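Clostripain-related protein (PDB 6NAG) is a secreted cysteine protease of the clostripain (C11) family from a gut commensal and probably cleaves peptide bonds in protein or peptide substrates. Local coordinates at residues I48-C53 with F62-E67; V37-I42 with G69-K74. The protein carries 1 engineered substitution. All blocks are in the same frame, centred on the assembly; numbering follows the deposited sequence.

Contact 1 pairs the two strands of a hairpin, and contact 2 joins the end of the preceding helix 24-38 to the next strand, 70-80, the outermost on that side of the sheet within this chain. Along the sequence, contact 1 is nested inside the loop that contact 2 closes. Their centres lie about 10 Å apart, and strand 62-67 runs beside 69-74 with probable hydrogen bonds from Glu63 N to Lys74 O (2.8 Å) and from Val72 N to Ala65 O (2.9 Å). A bound proline connects them too: Phe62 of contact 1 and His73 of contact 2 both line its pocket, with Tyr28 and Thr60, whereas the side chain of Ser71 stays about 11 Å from it.

Contact 1: residues I48-C53 with F62-E67; sequences IIIFMC and FELAYE. With PRO (proline), chain C.
Ile50 and Phe62 form an antiparallel hydrogen-bonded pair, Ile50 N reaching Phe62 O at 2.7 Å and Phe62 N reaching Ile50 O at 2.9 Å, both nearly straight, between strands whose N-to-C directions differ by 147°. They belong to the beta hairpin of strands 46-53 and 58-67, on one flank of the central sheet in the caspase-like fold expected of clan CD peptidases. Ile48, Ile50, Phe62 and Leu64 share one face, where Ile48 packs on Val38 of helix 24-38. With CG lying between the backbone N and the carbonyl carbon (chi1 65°), the Phe62 ring swings across toward strand 48-53, and the branched Ile50 fits beneath it: its CB makes a CH-pi contact over one face, 4.0 Å from the ring centroid, while CG2 touches CZ at 3.7 Å. Over the opposite face sits the N of the bound proline, offset toward the ring's rim, and the closest approach is proline CD to Phe62 CD1 at 3.7 Å; a flat aromatic side chain can thus serve the sheet and the ligand at once. The His73 ring also meets Phe62, their planes about 15° apart. Farther along, the methyl ends Ile50 CD1 and Leu64 CD1 touch at 3.7 Å, an apolar contact between two branched aliphatic side chains. On the other face of the sheet, Ile49 CD1 lies against the aliphatic part of Glu63, 3.7 Å from its CB. The extended Glu63 chain carries its carboxylate past this methyl to a salt bridge between OE1 and Arg47, while a water that accepts from Ile48 N and donates to Leu64 O gives its other hydrogen to Glu63 OE2 at 2.7 Å.

Contact 2: residues V37-I42 with G69-K74; sequences VVEKNI and GKSVHK
Glu39 meets Lys70 and Ser71 through its carboxylate, which reaches from where the chain leaves helix 24-38 across to strand 70-80. From CB the chain first runs to CG, placed opposite the backbone N (chi1 -175°), and then bends (chi2 66°), a turn that brings CD alongside the aliphatic part of Lys70, 3.6 Å from its CD. OE1 does most of the polar work. The hydroxyl of Ser71 approaches it nearly along the C-O axis, OG to OE1 2.8 Å, whereas the Ser71 amide comes from above the carboxylate plane, its N 3.2 Å from OE1 and its N-H pointing almost straight at the oxygen (165°). Lys70 NZ adds a salt bridge and a weak hydrogen bond to OE1 at 3.1 Å, although this lysine is poorly ordered. OE2 lies near the aliphatic part of the same loosely placed chain. Helix 24-38 is the helical part of a beta-alpha-beta crossover between the adjacent parallel strands 11-17 and 46-53, and here its end is tied to a strand farther out in the same sheet. A type I turn from Val38 to Asn41 leads the chain off the helix and sets Glu39 at its second position. With an alanine at Glu39, the Ser71 amide would probably lose its acceptor and the Lys70 ammonium its opposite charge. Serine suits its place because the short hydroxyl reaches the same oxygen as the backbone N-H; OG also lies within hydrogen-bonding distance of Glu35, so its single proton is probably shared between the two carboxylates unless one of them is protonated. Beneath the polar group, Val38 CG1 rests on Ser71 CB at 4.1 Å.

Contact 1: residues I48-C53 with F62-E67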
ATOM      1  N   ILE A  48       3.766 -12.420  18.827  1.00 15.97           N
ATOM      2  CA  ILE A  48       4.691 -13.049  17.893  1.00 14.55           C
ATOM      3  C   ILE A  48       3.945 -13.905  16.874  1.00 14.04           C
ATOM      4  O   ILE A  48       3.303 -14.891  17.230  1.00 14.33           O
ATOM      5  CB  ILE A  48       5.729 -13.918  18.624  1.00 15.56           C
ATOM      6  CG1 ILE A  48       6.587 -13.050  19.547  1.00 16.54           C
ATOM      7  CG2 ILE A  48       6.603 -14.657  17.625  1.00 14.81           C
ATOM      8  CD1 ILE A  48       7.676 -13.813  20.264  1.00 16.78           C
ATOM      9  N   ILE A  49       4.035 -13.516  15.607  1.00 12.88           N
ATOM     10  CA  ILE A  49       3.376 -14.239  14.528  1.00 14.61           C
ATOM     11  C   ILE A  49       4.415 -14.860  13.600  1.00 11.22           C
ATOM     12  O   ILE A  49       5.359 -14.191  13.186  1.00 11.97           O
ATOM     13  CB  ILE A  49       2.442 -13.318  13.718  1.00 14.78           C
ATOM     14  CG1 ILE A  49       1.498 -12.560  14.653  1.00 13.13           C
ATOM     15  CG2 ILE A  49       1.654 -14.116  12.694  1.00 11.78           C
ATOM     16  CD1 ILE A  49       0.597 -13.456  15.469  1.00 14.55           C
ATOM     17  N   ILE A  50       4.244 -16.138  13.278  1.00 11.54           N
ATOM     18  CA  ILE A  50       5.227 -16.852  12.467  1.00 11.47           C
ATOM     19  C   ILE A  50       4.617 -17.500  11.225  1.00 10.87           C
ATOM     20  O   ILE A  50       3.640 -18.240  11.311  1.00 11.21           O
ATOM     21  CB  ILE A  50       5.942 -17.945  13.289  1.00 12.32           C
ATOM     22  CG1 ILE A  50       6.637 -17.330  14.505  1.00 12.60           C
ATOM     23  CG2 ILE A  50       6.946 -18.694  12.428  1.00 11.60           C
ATOM     24  CD1 ILE A  50       7.415 -18.329  15.330  1.00 14.13           C
ATOM     25  N   PHE A  51       5.210 -17.206  10.072  1.00 12.58           N
ATOM     26  CA  PHE A  51       4.853 -17.855   8.817  1.00  9.83           C
ATOM     27  C   PHE A  51       6.001 -18.752   8.374  1.00  9.31           C
ATOM     28  O   PHE A  51       7.117 -18.280   8.168  1.00 14.05           O
ATOM     29  CB  PHE A  51       4.537 -16.813   7.738  1.00 10.22           C
ATOM     30  CG  PHE A  51       4.328 -17.394   6.363  1.00  9.91           C
ATOM     31  CD1 PHE A  51       5.391 -17.539   5.485  1.00  9.81           C
ATOM     32  CD2 PHE A  51       3.065 -17.778   5.944  1.00 10.16           C
ATOM     33  CE1 PHE A  51       5.200 -18.068   4.222  1.00  9.69           C
ATOM     34  CE2 PHE A  51       2.869 -18.305   4.681  1.00 10.30           C
ATOM     35  CZ  PHE A  51       3.939 -18.449   3.820  1.00 10.18           C
ATOM     36  N   MET A  52       5.732 -20.044   8.226  1.00  9.65           N
ATOM     37  CA  MET A  52       6.772 -20.973   7.802  1.00  9.85           C
ATOM     38  C   MET A  52       6.279 -21.967   6.761  1.00 10.45           C
ATOM     39  O   MET A  52       5.215 -22.567   6.909  1.00 10.62           O
ATOM     40  CB  MET A  52       7.334 -21.734   9.003  1.00 10.85           C
ATOM     41  CG  MET A  52       8.409 -22.738   8.625  1.00 10.35           C
ATOM     42  SD  MET A  52       9.092 -23.626  10.032  1.00 11.69           S
ATOM     43  CE  MET A  52      10.233 -24.727   9.206  1.00 13.40           C
ATOM     44  N   CYS A  53       7.067 -22.137   5.704  1.00 12.35           N
ATOM     45  CA  CYS A  53       6.796 -23.153   4.699  1.00 10.99           C
ATOM     46  C   CYS A  53       7.254 -24.523   5.181  1.00 11.35           C
ATOM     47  O   CYS A  53       8.440 -24.741   5.418  1.00 11.12           O
ATOM     48  CB  CYS A  53       7.488 -22.808   3.379  1.00 10.65           C
ATOM     49  SG  CYS A  53       6.735 -21.451   2.464  1.00 15.90           S
ATOM     50  N   PHE A  62       1.070 -19.220  12.240  1.00 12.94           N
ATOM     51  CA  PHE A  62       0.698 -19.469  13.628  1.00 14.38           C
ATOM     52  C   PHE A  62       1.293 -18.431  14.577  1.00 14.19           C
ATOM     53  O   PHE A  62       2.126 -17.617  14.181  1.00 16.47           O
ATOM     54  CB  PHE A  62       1.120 -20.879  14.054  1.00 15.94           C
ATOM     55  CG  PHE A  62       2.607 -21.096  14.073  1.00 17.22           C
ATOM     56  CD1 PHE A  62       3.294 -21.397  12.908  1.00 17.73           C
ATOM     57  CD2 PHE A  62       3.316 -21.018  15.261  1.00 19.22           C
ATOM     58  CE1 PHE A  62       4.658 -21.603  12.925  1.00 19.27           C
ATOM     59  CE2 PHE A  62       4.681 -21.224  15.284  1.00 20.35           C
ATOM     60  CZ  PHE A  62       5.353 -21.516  14.115  1.00 20.39           C
ATOM     61  N   GLU A  63       0.856 -18.470  15.832  1.00 15.81           N
ATOM     62  CA  GLU A  63       1.272 -17.486  16.823  1.00 16.53           C
ATOM     63  C   GLU A  63       1.938 -18.130  18.036  1.00 18.21           C
ATOM     64  O   GLU A  63       1.495 -19.173  18.515  1.00 19.95           O
ATOM     65  CB  GLU A  63       0.066 -16.655  17.275  1.00 17.49           C
ATOM     66  CG  GLU A  63       0.353 -15.702  18.425  1.00 18.91           C
ATOM     67  CD  GLU A  63      -0.845 -14.850  18.795  1.00 19.53           C
ATOM     68  OE1 GLU A  63      -1.933 -15.070  18.224  1.00 21.40           O
ATOM     69  OE2 GLU A  63      -0.699 -13.959  19.656  1.00 19.43           O
ATOM     70  N   LEU A  64       3.009 -17.508  18.517  1.00 18.41           N
ATOM     71  CA  LEU A  64       3.615 -17.889  19.787  1.00 20.07           C
ATOM     72  C   LEU A  64       3.061 -17.009  20.899  1.00 20.84           C
ATOM     73  O   LEU A  64       3.270 -15.797  20.899  1.00 19.82           O
ATOM     74  CB  LEU A  64       5.139 -17.772  19.732  1.00 20.07           C
ATOM     75  CG  LEU A  64       5.899 -18.757  18.846  1.00 19.53           C
ATOM     76  CD1 LEU A  64       7.398 -18.589  19.035  1.00 18.39           C
ATOM     77  CD2 LEU A  64       5.475 -20.182  19.146  1.00 26.33           C
ATOM     78  N   ALA A  65       2.354 -17.617  21.844  1.00 23.75           N
ATOM     79  CA  ALA A  65       1.753 -16.865  22.938  1.00 26.36           C
ATOM     80  C   ALA A  65       2.066 -17.494  24.289  1.00 30.43           C
ATOM     81  O   ALA A  65       2.567 -18.615  24.364  1.00 31.22           O
ATOM     82  CB  ALA A  65       0.249 -16.759  22.741  1.00 29.30           C
ATOM     83  N   TYR A  66       1.770 -16.760  25.357  1.00 32.76           N
ATOM     84  CA  TYR A  66       1.993 -17.246  26.712  1.00 35.91           C
ATOM     85  C   TYR A  66       0.670 -17.360  27.457  1.00 39.50           C
ATOM     86  O   TYR A  66       0.085 -16.356  27.862  1.00 39.36           O
ATOM     87  CB  TYR A  66       2.950 -16.320  27.463  1.00 36.26           C
ATOM     88  CG  TYR A  66       3.334 -16.811  28.842  1.00 35.88           C
ATOM     89  CD1 TYR A  66       4.373 -17.716  29.011  1.00 36.65           C
ATOM     90  CD2 TYR A  66       2.665 -16.363  29.972  1.00 38.43           C
ATOM     91  CE1 TYR A  66       4.733 -18.165  30.268  1.00 37.96           C
ATOM     92  CE2 TYR A  66       3.016 -16.807  31.233  1.00 39.41           C
ATOM     93  CZ  TYR A  66       4.051 -17.707  31.375  1.00 41.02           C
ATOM     94  OH  TYR A  66       4.405 -18.150  32.628  1.00 43.14           O
ATOM     95  N   GLU A  67       0.199 -18.590  27.629  1.00 43.54           N
ATOM     96  CA  GLU A  67      -1.077 -18.836  28.290  1.00 49.89           C
ATOM     97  C   GLU A  67      -0.966 -19.972  29.300  1.00 52.55           C
ATOM     98  O   GLU A  67      -0.377 -21.014  29.011  1.00 51.83           O
ATOM     99  CB  GLU A  67      -2.160 -19.146  27.253  1.00 50.16           C
ATOM    100  CG  GLU A  67      -2.511 -17.965  26.359  1.00 50.55           C
ATOM    101  CD  GLU A  67      -3.324 -18.366  25.145  1.00 62.48           C
ATOM    102  OE1 GLU A  67      -3.789 -19.525  25.093  1.00 60.81           O
ATOM    103  OE2 GLU A  67      -3.498 -17.523  24.240  1.00 54.45           O
TER
HETATM  104  N   PRO C 401       3.253 -25.656  13.764  1.00 65.95           N
HETATM  105  CA  PRO C 401       4.254 -26.707  13.547  1.00 73.53           C
HETATM  106  C   PRO C 401       5.624 -26.328  14.104  1.00 76.20           C
HETATM  107  O   PRO C 401       5.996 -25.154  14.130  1.00 60.47           O
HETATM  108  CB  PRO C 401       4.303 -26.831  12.021  1.00 57.94           C
HETATM  109  CG  PRO C 401       3.888 -25.489  11.529  1.00 47.69           C
HETATM  110  CD  PRO C 401       2.855 -25.004  12.505  1.00 57.51           C
HETATM  111  OXT PRO C 401       6.390 -27.188  14.540  1.00 78.13           O
HETATM  112  O   HOH W   1       1.723 -13.671  20.800  1.00 19.45           O

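Contact 2: residues V37-I42 with G69-K74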
ATOM      1  N   VAL A  37      12.014 -17.925  24.946  1.00 23.97           N
ATOM      2  CA  VAL A  37      11.926 -16.545  25.403  1.00 23.32           C
ATOM      3  C   VAL A  37      10.496 -16.231  25.828  1.00 24.71           C
ATOM      4  O   VAL A  37      10.266 -15.586  26.852  1.00 25.10           O
ATOM      5  CB  VAL A  37      12.378 -15.561  24.305  1.00 21.35           C
ATOM      6  CG1 VAL A  37      12.159 -14.124  24.744  1.00 22.52           C
ATOM      7  CG2 VAL A  37      13.836 -15.797  23.957  1.00 19.96           C
ATOM      8  N   VAL A  38       9.539 -16.701  25.034  1.00 24.76           N
ATOM      9  CA  VAL A  38       8.124 -16.563  25.356  1.00 25.46           C
ATOM     10  C   VAL A  38       7.809 -17.312  26.647  1.00 27.32           C
ATOM     11  O   VAL A  38       6.965 -16.890  27.437  1.00 28.35           O
ATOM     12  CB  VAL A  38       7.233 -17.097  24.214  1.00 24.91           C
ATOM     13  CG1 VAL A  38       5.761 -16.888  24.534  1.00 26.23           C
ATOM     14  CG2 VAL A  38       7.596 -16.423  22.902  1.00 23.05           C
ATOM     15  N   GLU A  39       8.516 -18.419  26.853  1.00 28.93           N
ATOM     16  CA  GLU A  39       8.350 -19.261  28.034  1.00 31.93           C
ATOM     17  C   GLU A  39       8.600 -18.493  29.331  1.00 31.38           C
ATOM     18  O   GLU A  39       8.034 -18.820  30.375  1.00 33.58           O
ATOM     19  CB  GLU A  39       9.293 -20.465  27.949  1.00 32.78           C
ATOM     20  CG  GLU A  39       9.125 -21.482  29.064  1.00 39.52           C
ATOM     21  CD  GLU A  39       7.783 -22.181  29.016  1.00 60.85           C
ATOM     22  OE1 GLU A  39       7.251 -22.368  27.901  1.00 58.65           O
ATOM     23  OE2 GLU A  39       7.261 -22.543  30.092  1.00 65.04           O
ATOM     24  N   LYS A  40       9.442 -17.468  29.258  1.00 29.56           N
ATOM     25  CA  LYS A  40       9.831 -16.706  30.439  1.00 29.42           C
ATOM     26  C   LYS A  40       8.855 -15.578  30.764  1.00 29.74           C
ATOM     27  O   LYS A  40       9.186 -14.677  31.536  1.00 30.19           O
ATOM     28  CB  LYS A  40      11.236 -16.131  30.255  1.00 29.05           C
ATOM     29  CG  LYS A  40      12.313 -17.178  30.030  1.00 28.02           C
ATOM     30  CD  LYS A  40      13.657 -16.529  29.754  1.00 28.16           C
ATOM     31  CE  LYS A  40      14.735 -17.570  29.507  1.00 30.44           C
ATOM     32  NZ  LYS A  40      16.053 -16.940  29.226  1.00 45.53           N
ATOM     33  N   ASN A  41       7.662 -15.635  30.176  1.00 30.73           N
ATOM     34  CA  ASN A  41       6.623 -14.629  30.397  1.00 30.91           C
ATOM     35  C   ASN A  41       7.127 -13.218  30.098  1.00 30.20           C
ATOM     36  O   ASN A  41       6.971 -12.303  30.907  1.00 32.12           O
ATOM     37  CB  ASN A  41       6.096 -14.715  31.833  1.00 33.01           C
ATOM     38  CG  ASN A  41       4.802 -13.947  32.031  1.00 34.73           C
ATOM     39  OD1 ASN A  41       4.051 -13.717  31.083  1.00 34.93           O
ATOM     40  ND2 ASN A  41       4.537 -13.544  33.267  1.00 41.55           N
ATOM     41  N   ILE A  42       7.735 -13.050  28.929  1.00 29.42           N
ATOM     42  CA  ILE A  42       8.334 -11.777  28.548  1.00 30.25           C
ATOM     43  C   ILE A  42       7.348 -10.914  27.759  1.00 29.27           C
ATOM     44  O   ILE A  42       7.331  -9.689  27.901  1.00 30.87           O
ATOM     45  CB  ILE A  42       9.626 -12.000  27.731  1.00 32.67           C
ATOM     46  CG1 ILE A  42      10.724 -12.555  28.642  1.00 32.47           C
ATOM     47  CG2 ILE A  42      10.097 -10.711  27.076  1.00 34.89           C
ATOM     48  CD1 ILE A  42      12.098 -12.591  28.012  1.00 38.99           C
ATOM     49  N   GLY A  69       0.802 -20.177  32.058  1.00 50.37           N
ATOM     50  CA  GLY A  69       2.155 -20.419  32.527  1.00 48.49           C
ATOM     51  C   GLY A  69       3.033 -21.205  31.573  1.00 52.13           C
ATOM     52  O   GLY A  69       4.077 -21.723  31.969  1.00 57.18           O
ATOM     53  N   LYS A  70       2.619 -21.290  30.314  1.00 53.52           N
ATOM     54  CA  LYS A  70       3.364 -22.056  29.321  1.00 50.79           C
ATOM     55  C   LYS A  70       3.230 -21.443  27.929  1.00 47.03           C
ATOM     56  O   LYS A  70       2.170 -20.933  27.567  1.00 46.69           O
ATOM     57  CB  LYS A  70       2.882 -23.510  29.305  1.00 53.94           C
ATOM     58  CG  LYS A  70       3.619 -24.415  28.328  1.00 68.22           C
ATOM     59  CD  LYS A  70       5.083 -24.568  28.709  1.00 78.54           C
ATOM     60  CE  LYS A  70       5.838 -25.399  27.684  1.00 75.78           C
ATOM     61  NZ  LYS A  70       7.296 -25.463  27.983  1.00 78.59           N
ATOM     62  N   SER A  71       4.313 -21.485  27.158  1.00 45.69           N
ATOM     63  CA  SER A  71       4.273 -21.048  25.768  1.00 41.40           C
ATOM     64  C   SER A  71       3.450 -22.034  24.948  1.00 43.33           C
ATOM     65  O   SER A  71       3.458 -23.234  25.220  1.00 42.85           O
ATOM     66  CB  SER A  71       5.684 -20.922  25.195  1.00 37.62           C
ATOM     67  OG  SER A  71       6.359 -22.167  25.224  1.00 44.58           O
ATOM     68  N   VAL A  72       2.738 -21.528  23.946  1.00 40.92           N
ATOM     69  CA  VAL A  72       1.824 -22.364  23.178  1.00 36.73           C
ATOM     70  C   VAL A  72       1.784 -21.964  21.703  1.00 32.91           C
ATOM     71  O   VAL A  72       1.860 -20.783  21.364  1.00 29.62           O
ATOM     72  CB  VAL A  72       0.394 -22.305  23.779  1.00 38.66           C
ATOM     73  CG1 VAL A  72      -0.145 -20.882  23.760  1.00 38.23           C
ATOM     74  CG2 VAL A  72      -0.548 -23.255  23.050  1.00 62.89           C
ATOM     75  N   HIS A  73       1.691 -22.962  20.827  1.00 34.30           N
ATOM     76  CA  HIS A  73       1.501 -22.722  19.402  1.00 29.62           C
ATOM     77  C   HIS A  73       0.018 -22.591  19.081  1.00 27.35           C
ATOM     78  O   HIS A  73      -0.779 -23.463  19.426  1.00 32.08           O
ATOM     79  CB  HIS A  73       2.116 -23.849  18.569  1.00 29.83           C
ATOM     80  CG  HIS A  73       3.611 -23.871  18.585  1.00 33.21           C
ATOM     81  ND1 HIS A  73       4.358 -24.352  17.530  1.00 35.85           N
ATOM     82  CD2 HIS A  73       4.501 -23.477  19.525  1.00 42.72           C
ATOM     83  CE1 HIS A  73       5.642 -24.251  17.820  1.00 36.41           C
ATOM     84  NE2 HIS A  73       5.756 -23.722  19.024  1.00 44.50           N
ATOM     85  N   LYS A  74      -0.348 -21.500  18.418  1.00 24.05           N
ATOM     86  CA  LYS A  74      -1.734 -21.281  18.025  1.00 22.17           C
ATOM     87  C   LYS A  74      -1.838 -21.076  16.519  1.00 18.31           C
ATOM     88  O   LYS A  74      -1.542 -19.997  16.010  1.00 16.91           O
ATOM     89  CB  LYS A  74      -2.317 -20.080  18.770  1.00 24.96           C
ATOM     90  CG  LYS A  74      -2.370 -20.256  20.278  1.00 30.86           C
ATOM     91  CD  LYS A  74      -2.709 -18.952  20.980  1.00 36.58           C
ATOM     92  CE  LYS A  74      -4.090 -18.455  20.591  1.00 51.35           C
ATOM     93  NZ  LYS A  74      -4.402 -17.144  21.225  1.00 67.07           N
TER